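Local coordinates for protein LYND (Lyngbya aestuarii, PDB 4V1T) that probably catalyses, as a YcaO-family heterocyclase, the ATP-dependent cyclodehydration of cysteine residues in a precursor peptide to thiazolines, at residues Q177-L182 / F196-T201; T201-C206 / S309-C314; H303-R308 / P361-V366. One frame throughout, in Å; residues are numbered along the deposited sequence.

In the fold
From the N terminus, interaction 1 comes first: it closes the hairpin of strands 180-184 and 189-196 at its open end. The chain then passes through Thr201, shared by interactions 1 and 2, into helix 204-213. Interaction 2 closes a much longer excursion, bringing 309-314 back to the start of that helix round a zinc ion. Its second segment directly follows 303-308, the first segment of interaction 3, so these two contacts cross along the sequence, whereas interaction 1 precedes both, in series. Interaction 3 ties the end of edge strand 299-304 to the loop 361-366. Phe196 of interaction 1 touches both Trp204 and Leu305.

Interaction 1: residues Q177-L182 / F196-T201; sequences QQTWLL and FVPGKT
Trp180 and Phe196 form an antiparallel hydrogen-bonded pair at the open end of a beta hairpin. Phe196 N donates to Trp180 O at 2.7 Å, and Trp180 N returns a bond to Phe196 O at 3.2 Å. Just before this pair, Thr179 CA adds a CA-H...O contact of 3.3 Å to the same Phe196 O, extending the backbone contact beyond the ladder.

The aromatic contact lies on one face of the sheet. The six-membered ring of Trp180 and the Phe196 ring make an offset stack, their centroids 4.2 Å apart and their planes inclined by 26°. Phe196 CB, meanwhile, sits over the five-membered ring in a CH-pi contact. Trp180 reaches this position with CG between its backbone N and carbonyl carbon (chi1 56°), which brings the indole over its cross-strand neighbour. Leu182 CD1 meets the edge of the Phe196 ring at CE2, 4.0 Å away.

Van der Waals contacts continue beyond the pair. Thr179 and Val197 lie side by side, and Pro198 CG rests 3.3 Å from Gln178 O.

Helix 165-176 packs against Trp180, Leu182 and Pro198; strand 154-157 flanks strand 180-184, and Trp267 of helix 250-275 touches Thr179 and Val197.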
loop_
_atom_site.group_PDB
_atom_site.type_symbol
_atom_site.label_atom_id
_atom_site.label_comp_id
_atom_site.label_asym_id
_atom_site.label_seq_id
_atom_site.Cartn_x
_atom_site.Cartn_y
_atom_site.Cartn_z
ATOM N N GLN B 177 35.805 10.826 8.698
ATOM C CA GLN B 177 34.504 11.489 8.707
ATOM C C GLN B 177 34.153 12.007 7.309
ATOM O O GLN B 177 33.614 13.100 7.144
ATOM C CB GLN B 177 34.470 12.611 9.752
ATOM C CG GLN B 177 34.037 12.119 11.128
ATOM C CD GLN B 177 34.365 13.093 12.247
ATOM O OE1 GLN B 177 34.686 12.683 13.363
ATOM N NE2 GLN B 177 34.278 14.385 11.961
ATOM N N GLN B 178 34.456 11.189 6.305
ATOM C CA GLN B 178 34.166 11.507 4.908
ATOM C C GLN B 178 32.782 11.004 4.518
ATOM O O GLN B 178 32.463 9.831 4.696
ATOM C CB GLN B 178 35.234 10.891 3.993
ATOM C CG GLN B 178 34.993 11.066 2.498
ATOM C CD GLN B 178 35.196 12.488 2.026
ATOM O OE1 GLN B 178 36.249 13.074 2.234
ATOM N NE2 GLN B 178 34.181 13.051 1.379
ATOM N N THR B 179 31.963 11.897 3.983
ATOM C CA THR B 179 30.669 11.518 3.458
ATOM C C THR B 179 30.861 11.020 2.020
ATOM O O THR B 179 31.554 11.649 1.230
ATOM C CB THR B 179 29.674 12.694 3.491
ATOM O OG1 THR B 179 29.360 13.017 4.845
ATOM C CG2 THR B 179 28.390 12.348 2.763
ATOM N N TRP B 180 30.249 9.891 1.686
ATOM C CA TRP B 180 30.417 9.323 0.362
ATOM C C TRP B 180 29.133 8.697 -0.158
ATOM O O TRP B 180 28.232 8.372 0.619
ATOM C CB TRP B 180 31.551 8.295 0.359
ATOM C CG TRP B 180 31.407 7.180 1.366
ATOM C CD1 TRP B 180 31.413 7.302 2.726
ATOM C CD2 TRP B 180 31.284 5.774 1.091
ATOM N NE1 TRP B 180 31.276 6.063 3.313
ATOM C CE2 TRP B 180 31.200 5.112 2.331
ATOM C CE3 TRP B 180 31.226 5.013 -0.085
ATOM C CZ2 TRP B 180 31.058 3.728 2.432
ATOM C CZ3 TRP B 180 31.084 3.636 0.017
ATOM C CH2 TRP B 180 31.004 3.010 1.266
ATOM N N LEU B 181 29.070 8.537 -1.481
ATOM C CA LEU B 181 27.905 7.999 -2.171
ATOM C C LEU B 181 28.265 6.732 -2.946
ATOM O O LEU B 181 29.335 6.643 -3.547
ATOM C CB LEU B 181 27.328 9.044 -3.132
ATOM C CG LEU B 181 26.333 8.550 -4.190
ATOM C CD1 LEU B 181 25.049 8.077 -3.552
ATOM C CD2 LEU B 181 26.031 9.644 -5.197
ATOM N N LEU B 182 27.365 5.752 -2.926
ATOM C CA LEU B 182 27.530 4.541 -3.707
ATOM C C LEU B 182 26.557 4.549 -4.870
ATOM O O LEU B 182 25.418 4.985 -4.739
ATOM C CB LEU B 182 27.302 3.293 -2.854
ATOM C CG LEU B 182 28.483 2.376 -2.551
ATOM C CD1 LEU B 182 27.973 1.145 -1.815
ATOM C CD2 LEU B 182 29.254 1.976 -3.797
ATOM N N PHE B 196 26.431 7.798 2.576
ATOM C CA PHE B 196 26.894 7.449 3.910
ATOM C C PHE B 196 27.421 8.691 4.618
ATOM O O PHE B 196 28.356 9.326 4.142
ATOM C CB PHE B 196 28.002 6.388 3.846
ATOM C CG PHE B 196 27.580 5.095 3.202
ATOM C CD1 PHE B 196 26.859 4.157 3.914
ATOM C CD2 PHE B 196 27.908 4.820 1.885
ATOM C CE1 PHE B 196 26.482 2.967 3.332
ATOM C CE2 PHE B 196 27.546 3.617 1.296
ATOM C CZ PHE B 196 26.829 2.693 2.017
ATOM N N VAL B 197 26.819 9.020 5.752
ATOM C CA VAL B 197 27.308 10.093 6.615
ATOM C C VAL B 197 27.786 9.484 7.942
ATOM O O VAL B 197 26.963 9.130 8.786
ATOM C CB VAL B 197 26.216 11.151 6.895
ATOM C CG1 VAL B 197 26.823 12.335 7.633
ATOM C CG2 VAL B 197 25.576 11.628 5.602
ATOM N N PRO B 198 29.114 9.337 8.119
ATOM C CA PRO B 198 29.676 8.740 9.339
ATOM C C PRO B 198 29.174 9.394 10.616
ATOM O O PRO B 198 29.307 10.600 10.769
ATOM C CB PRO B 198 31.176 8.973 9.178
ATOM C CG PRO B 198 31.388 8.945 7.715
ATOM C CD PRO B 198 30.161 9.590 7.115
ATOM N N GLY B 199 28.585 8.597 11.504
ATOM C CA GLY B 199 28.014 9.105 12.749
ATOM C C GLY B 199 26.505 9.312 12.704
ATOM O O GLY B 199 25.838 9.276 13.741
ATOM N N LYS B 200 25.965 9.530 11.508
ATOM C CA LYS B 200 24.528 9.761 11.345
ATOM C C LYS B 200 23.816 8.575 10.713
ATOM O O LYS B 200 22.960 7.961 11.337
ATOM C CB LYS B 200 24.285 11.014 10.507
ATOM C CG LYS B 200 24.590 12.288 11.268
ATOM C CD LYS B 200 24.434 13.531 10.407
ATOM C CE LYS B 200 25.438 14.599 10.809
ATOM N NZ LYS B 200 25.452 14.823 12.282
ATOM N N THR B 201 24.170 8.268 9.472
ATOM C CA THR B 201 23.565 7.144 8.761
ATOM C C THR B 201 24.277 5.856 9.128
ATOM O O THR B 201 25.291 5.873 9.829
ATOM C CB THR B 201 23.647 7.339 7.234
ATOM O OG1 THR B 201 25.023 7.312 6.827
ATOM C CG2 THR B 201 23.006 8.659 6.826
#

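Interaction 2: residues T201-C206 / S309-C314; sequences TGCWDC and SQCPTC. With ZN (zinc ion), chain K.
The backbones of Cys203 and Cys314 approach to 6.4 Å between CA atoms, and those of Cys206 and Cys311 to 6.3 Å, as the start of a helix faces a tight turn. Between them a single zinc ion is bound by four thiolate sulfurs, two from each CxxC motif: Cys203 SG at 2.0 Å, Cys206 SG at 2.4 Å, and Cys311 SG and Cys314 SG each at 2.3 Å from the metal. This Cys4 site joins two segments far apart in sequence.

The 311-314 turn is a zinc knuckle. Thr313 N and Cys314 N both donate to Cys311 SG, the latter at 3.5 Å with an almost straight 175° bond, which probably tempers the charge on that sulfur. On the other side, Cys203 is the N-cap of the helix and forms a capping box with Cys206 through two weak N-H...S bonds.

Beside the metal, the side chains of Asp205 and Thr313 cross at about a right angle. Thr313 OG1 donates to Asp205 OD2, but their modelled separation is too short to be trusted.

Cys203 and Thr313 also touch helix 165-176, while Trp204, in the first turn of helix 204-213, packs on helix 165-176 as well and on strand 180-184.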
loop_
_atom_site.group_PDB
_atom_site.type_symbol
_atom_site.label_atom_id
_atom_site.label_comp_id
_atom_site.label_asym_id
_atom_site.label_seq_id
_atom_site.Cartn_x
_atom_site.Cartn_y
_atom_site.Cartn_z
ATOM N N THR B 201 24.170 8.268 9.472
ATOM C CA THR B 201 23.565 7.144 8.761
ATOM C C THR B 201 24.277 5.856 9.128
ATOM O O THR B 201 25.291 5.873 9.829
ATOM C CB THR B 201 23.647 7.339 7.234
ATOM O OG1 THR B 201 25.023 7.312 6.827
ATOM C CG2 THR B 201 23.006 8.659 6.826
ATOM N N GLY B 202 23.757 4.737 8.639
ATOM C CA GLY B 202 24.455 3.479 8.768
ATOM C C GLY B 202 25.702 3.499 7.904
ATOM O O GLY B 202 25.818 4.318 7.003
ATOM N N CYS B 203 26.645 2.612 8.197
ATOM C CA CYS B 203 27.857 2.484 7.396
ATOM C C CYS B 203 27.633 1.444 6.296
ATOM O O CYS B 203 26.541 0.871 6.177
ATOM C CB CYS B 203 29.029 2.101 8.297
ATOM S SG CYS B 203 28.866 0.490 9.149
ATOM N N TRP B 204 28.651 1.206 5.475
ATOM C CA TRP B 204 28.541 0.200 4.428
ATOM C C TRP B 204 28.395 -1.191 5.035
ATOM O O TRP B 204 27.773 -2.070 4.442
ATOM C CB TRP B 204 29.751 0.245 3.506
ATOM C CG TRP B 204 29.812 -0.911 2.562
ATOM C CD1 TRP B 204 29.234 -0.995 1.327
ATOM C CD2 TRP B 204 30.475 -2.151 2.786
ATOM N NE1 TRP B 204 29.500 -2.226 0.768
ATOM C CE2 TRP B 204 30.263 -2.952 1.640
ATOM C CE3 TRP B 204 31.227 -2.670 3.842
ATOM C CZ2 TRP B 204 30.788 -4.238 1.519
ATOM C CZ3 TRP B 204 31.749 -3.952 3.720
ATOM C CH2 TRP B 204 31.524 -4.721 2.565
ATOM N N ASP B 205 28.950 -1.378 6.226
ATOM C CA ASP B 205 28.856 -2.654 6.909
ATOM C C ASP B 205 27.431 -2.913 7.403
ATOM O O ASP B 205 26.974 -4.065 7.416
ATOM C CB ASP B 205 29.840 -2.702 8.083
ATOM C CG ASP B 205 30.441 -4.071 8.283
ATOM O OD1 ASP B 205 29.834 -5.063 7.841
ATOM O OD2 ASP B 205 31.527 -4.148 8.884
ATOM N N CYS B 206 26.744 -1.854 7.838
ATOM C CA CYS B 206 25.317 -1.944 8.176
ATOM C C CYS B 206 24.521 -2.513 7.000
ATOM O O CYS B 206 23.648 -3.359 7.169
ATOM C CB CYS B 206 24.737 -0.572 8.554
ATOM S SG CYS B 206 25.344 0.157 10.088
ATOM N N SER B 309 22.859 -0.288 15.631
ATOM C CA SER B 309 23.548 0.129 16.862
ATOM C C SER B 309 24.640 -0.853 17.255
ATOM O O SER B 309 25.623 -0.465 17.887
ATOM C CB SER B 309 22.558 0.266 18.019
ATOM O OG SER B 309 21.395 0.962 17.608
ATOM N N GLN B 310 24.459 -2.118 16.876
ATOM C CA GLN B 310 25.392 -3.175 17.220
ATOM C C GLN B 310 26.363 -3.476 16.085
ATOM O O GLN B 310 26.971 -4.539 16.051
ATOM C CB GLN B 310 24.631 -4.446 17.628
ATOM C CG GLN B 310 23.963 -5.225 16.500
ATOM C CD GLN B 310 22.592 -4.699 16.139
ATOM O OE1 GLN B 310 22.378 -3.489 16.024
ATOM N NE2 GLN B 310 21.646 -5.611 15.947
ATOM N N CYS B 311 26.520 -2.537 15.162
ATOM C CA CYS B 311 27.407 -2.753 14.030
ATOM C C CYS B 311 28.845 -2.946 14.497
ATOM O O CYS B 311 29.372 -2.105 15.229
ATOM C CB CYS B 311 27.345 -1.579 13.059
ATOM S SG CYS B 311 28.434 -1.779 11.630
ATOM N N PRO B 312 29.495 -4.044 14.069
ATOM C CA PRO B 312 30.909 -4.257 14.436
ATOM C C PRO B 312 31.842 -3.130 14.005
ATOM O O PRO B 312 32.903 -2.992 14.579
ATOM C CB PRO B 312 31.286 -5.557 13.697
ATOM C CG PRO B 312 30.121 -5.907 12.834
ATOM C CD PRO B 312 28.922 -5.231 13.412
ATOM N N THR B 313 31.446 -2.335 13.016
ATOM C CA THR B 313 32.325 -1.309 12.460
ATOM C C THR B 313 32.005 0.093 12.996
ATOM O O THR B 313 32.877 0.756 13.538
ATOM C CB THR B 313 32.225 -1.293 10.922
ATOM O OG1 THR B 313 32.412 -2.616 10.425
ATOM C CG2 THR B 313 33.262 -0.392 10.315
ATOM N N CYS B 314 30.753 0.532 12.843
ATOM C CA CYS B 314 30.373 1.895 13.218
ATOM C C CYS B 314 29.566 1.987 14.517
ATOM O O CYS B 314 29.175 3.069 14.923
ATOM C CB CYS B 314 29.585 2.545 12.078
ATOM S SG CYS B 314 27.850 2.056 11.996
HETATM ZN ZN ZN K . 27.642 0.189 10.681
#

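Interaction 3: residues H303-R308 / P361-V366; sequences HILIKR and PVTGVV
Val362 places its CG2 methyl over one face of the His303 imidazole, where the edge strand 299-304 of the mixed alpha/beta sheet reaches its end. The two side chains cross at about a right angle. In this CH-pi contact CG2 lies 4.0 Å from the ring centroid and 17° off the ring normal, offset toward the CE1 side of the ring. Outside the two segments, both nitrogens of the imidazole are engaged, ND1 with Ser360 OG and NE2 with Thr292 OG1, so the ring's rotation is fixed and its polar edge is satisfied within a buried setting. Ser360 OG accepts from the backbone N atoms of Val362 and Thr363 as well as pairing with ND1, joining the histidine to the very turn that presents the valine. With an alanine in place of His303, Ser360 and Thr292 would probably each lose a hydrogen-bond partner, and a gap would be likely to open beneath the Val362 methyl.

Thr363 points its side chain at the strand end. Its OG1 is anti to the backbone N (chi1 -162°), which carries the hydroxyl toward Ile304 O at 3.0 Å; the bond is less certain because that oxygen is crowded in the model. The CG2 branch lies against His303 CB, though its exact place is as uncertain as that of the oxygen.

Leu305 meets Thr363 at about a right angle, with CD1 3.9 Å from OG1, and also packs on Leu207 of helix 204-213 and on Pro194 and Phe196. One water bridges the backbones, accepting from Ile306 N at 3.0 Å and donating to Thr363 O at 2.9 Å.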
loop_
_atom_site.group_PDB
_atom_site.type_symbol
_atom_site.label_atom_id
_atom_site.label_comp_id
_atom_site.label_asym_id
_atom_site.label_seq_id
_atom_site.Cartn_x
_atom_site.Cartn_y
_atom_site.Cartn_z
ATOM N N HIS B 303 14.618 1.904 -0.575
ATOM C CA HIS B 303 14.991 0.960 0.480
ATOM C C HIS B 303 15.678 1.705 1.629
ATOM O O HIS B 303 16.715 2.331 1.431
ATOM C CB HIS B 303 15.912 -0.130 -0.079
ATOM C CG HIS B 303 15.478 -0.662 -1.405
ATOM N ND1 HIS B 303 14.679 -1.777 -1.528
ATOM C CD2 HIS B 303 15.712 -0.227 -2.667
ATOM C CE1 HIS B 303 14.456 -2.017 -2.806
ATOM N NE2 HIS B 303 15.066 -1.088 -3.518
ATOM N N ILE B 304 15.098 1.619 2.825
ATOM C CA ILE B 304 15.615 2.329 3.989
ATOM C C ILE B 304 16.775 1.574 4.634
ATOM O O ILE B 304 16.621 0.434 5.040
ATOM C CB ILE B 304 14.534 2.537 5.064
ATOM C CG1 ILE B 304 13.297 3.238 4.484
ATOM C CG2 ILE B 304 15.095 3.342 6.243
ATOM C CD1 ILE B 304 13.415 4.743 4.391
ATOM N N LEU B 305 17.917 2.232 4.763
ATOM C CA LEU B 305 19.052 1.673 5.480
ATOM C C LEU B 305 19.017 2.086 6.945
ATOM O O LEU B 305 19.167 3.261 7.270
ATOM C CB LEU B 305 20.372 2.126 4.848
ATOM C CG LEU B 305 21.636 1.742 5.625
ATOM C CD1 LEU B 305 21.767 0.224 5.719
ATOM C CD2 LEU B 305 22.873 2.349 4.978
ATOM N N ILE B 306 18.834 1.110 7.824
ATOM C CA ILE B 306 18.859 1.366 9.252
ATOM C C ILE B 306 20.302 1.323 9.742
ATOM O O ILE B 306 21.042 0.408 9.427
ATOM C CB ILE B 306 18.002 0.343 10.033
ATOM C CG1 ILE B 306 16.511 0.631 9.840
ATOM C CG2 ILE B 306 18.299 0.409 11.537
ATOM C CD1 ILE B 306 15.956 0.172 8.520
ATOM N N LYS B 307 20.694 2.327 10.506
ATOM C CA LYS B 307 21.988 2.318 11.173
ATOM C C LYS B 307 21.912 1.338 12.336
ATOM O O LYS B 307 21.161 1.547 13.281
ATOM C CB LYS B 307 22.346 3.720 11.662
ATOM C CG LYS B 307 23.607 3.794 12.513
ATOM C CD LYS B 307 23.879 5.226 12.937
ATOM C CE LYS B 307 24.359 5.323 14.378
ATOM N NZ LYS B 307 25.837 5.310 14.474
ATOM N N ARG B 308 22.688 0.264 12.252
ATOM C CA ARG B 308 22.665 -0.779 13.272
ATOM C C ARG B 308 23.493 -0.357 14.470
ATOM O O ARG B 308 24.691 -0.100 14.351
ATOM C CB ARG B 308 23.178 -2.109 12.699
ATOM C CG ARG B 308 22.498 -2.502 11.392
ATOM C CD ARG B 308 23.007 -3.835 10.865
ATOM N NE ARG B 308 22.666 -4.938 11.767
ATOM C CZ ARG B 308 23.536 -5.784 12.316
ATOM N NH1 ARG B 308 24.835 -5.687 12.067
ATOM N NH2 ARG B 308 23.098 -6.748 13.115
ATOM N N PRO B 361 14.106 -6.567 -0.345
ATOM C CA PRO B 361 15.088 -7.609 -0.648
ATOM C C PRO B 361 16.522 -7.097 -0.722
ATOM O O PRO B 361 17.427 -7.872 -0.999
ATOM C CB PRO B 361 14.627 -8.130 -2.009
ATOM C CG PRO B 361 13.973 -6.966 -2.648
ATOM C CD PRO B 361 13.339 -6.168 -1.539
ATOM N N VAL B 362 16.720 -5.802 -0.463
ATOM C CA VAL B 362 18.042 -5.180 -0.532
ATOM C C VAL B 362 18.534 -4.806 0.860
ATOM O O VAL B 362 19.595 -5.259 1.296
ATOM C CB VAL B 362 18.011 -3.915 -1.419
ATOM C CG1 VAL B 362 19.375 -3.234 -1.456
ATOM C CG2 VAL B 362 17.542 -4.271 -2.824
ATOM N N THR B 363 17.749 -3.994 1.553
ATOM C CA THR B 363 18.124 -3.455 2.857
ATOM C C THR B 363 17.283 -4.028 3.994
ATOM O O THR B 363 17.535 -3.747 5.169
ATOM C CB THR B 363 17.956 -1.919 2.870
ATOM O OG1 THR B 363 18.692 -1.367 3.957
ATOM C CG2 THR B 363 16.491 -1.548 3.002
ATOM N N GLY B 364 16.272 -4.813 3.636
ATOM C CA GLY B 364 15.306 -5.303 4.603
ATOM C C GLY B 364 15.613 -6.687 5.138
ATOM O O GLY B 364 16.677 -7.240 4.893
ATOM N N VAL B 365 14.653 -7.240 5.868
ATOM C CA VAL B 365 14.782 -8.566 6.473
ATOM C C VAL B 365 13.688 -9.503 5.983
ATOM O O VAL B 365 13.757 -10.699 6.232
ATOM C CB VAL B 365 14.728 -8.499 8.011
ATOM C CG1 VAL B 365 15.872 -7.653 8.533
ATOM C CG2 VAL B 365 13.401 -7.927 8.470
ATOM N N VAL B 366 12.670 -8.954 5.316
ATOM C CA VAL B 366 11.643 -9.771 4.666
ATOM C C VAL B 366 11.589 -9.424 3.180
ATOM O O VAL B 366 11.554 -8.259 2.807
ATOM C CB VAL B 366 10.254 -9.607 5.336
ATOM C CG1 VAL B 366 10.396 -9.544 6.844
ATOM C CG2 VAL B 366 9.552 -8.362 4.892
HETATM O O HOH W 1 18.744 -1.774 6.852
#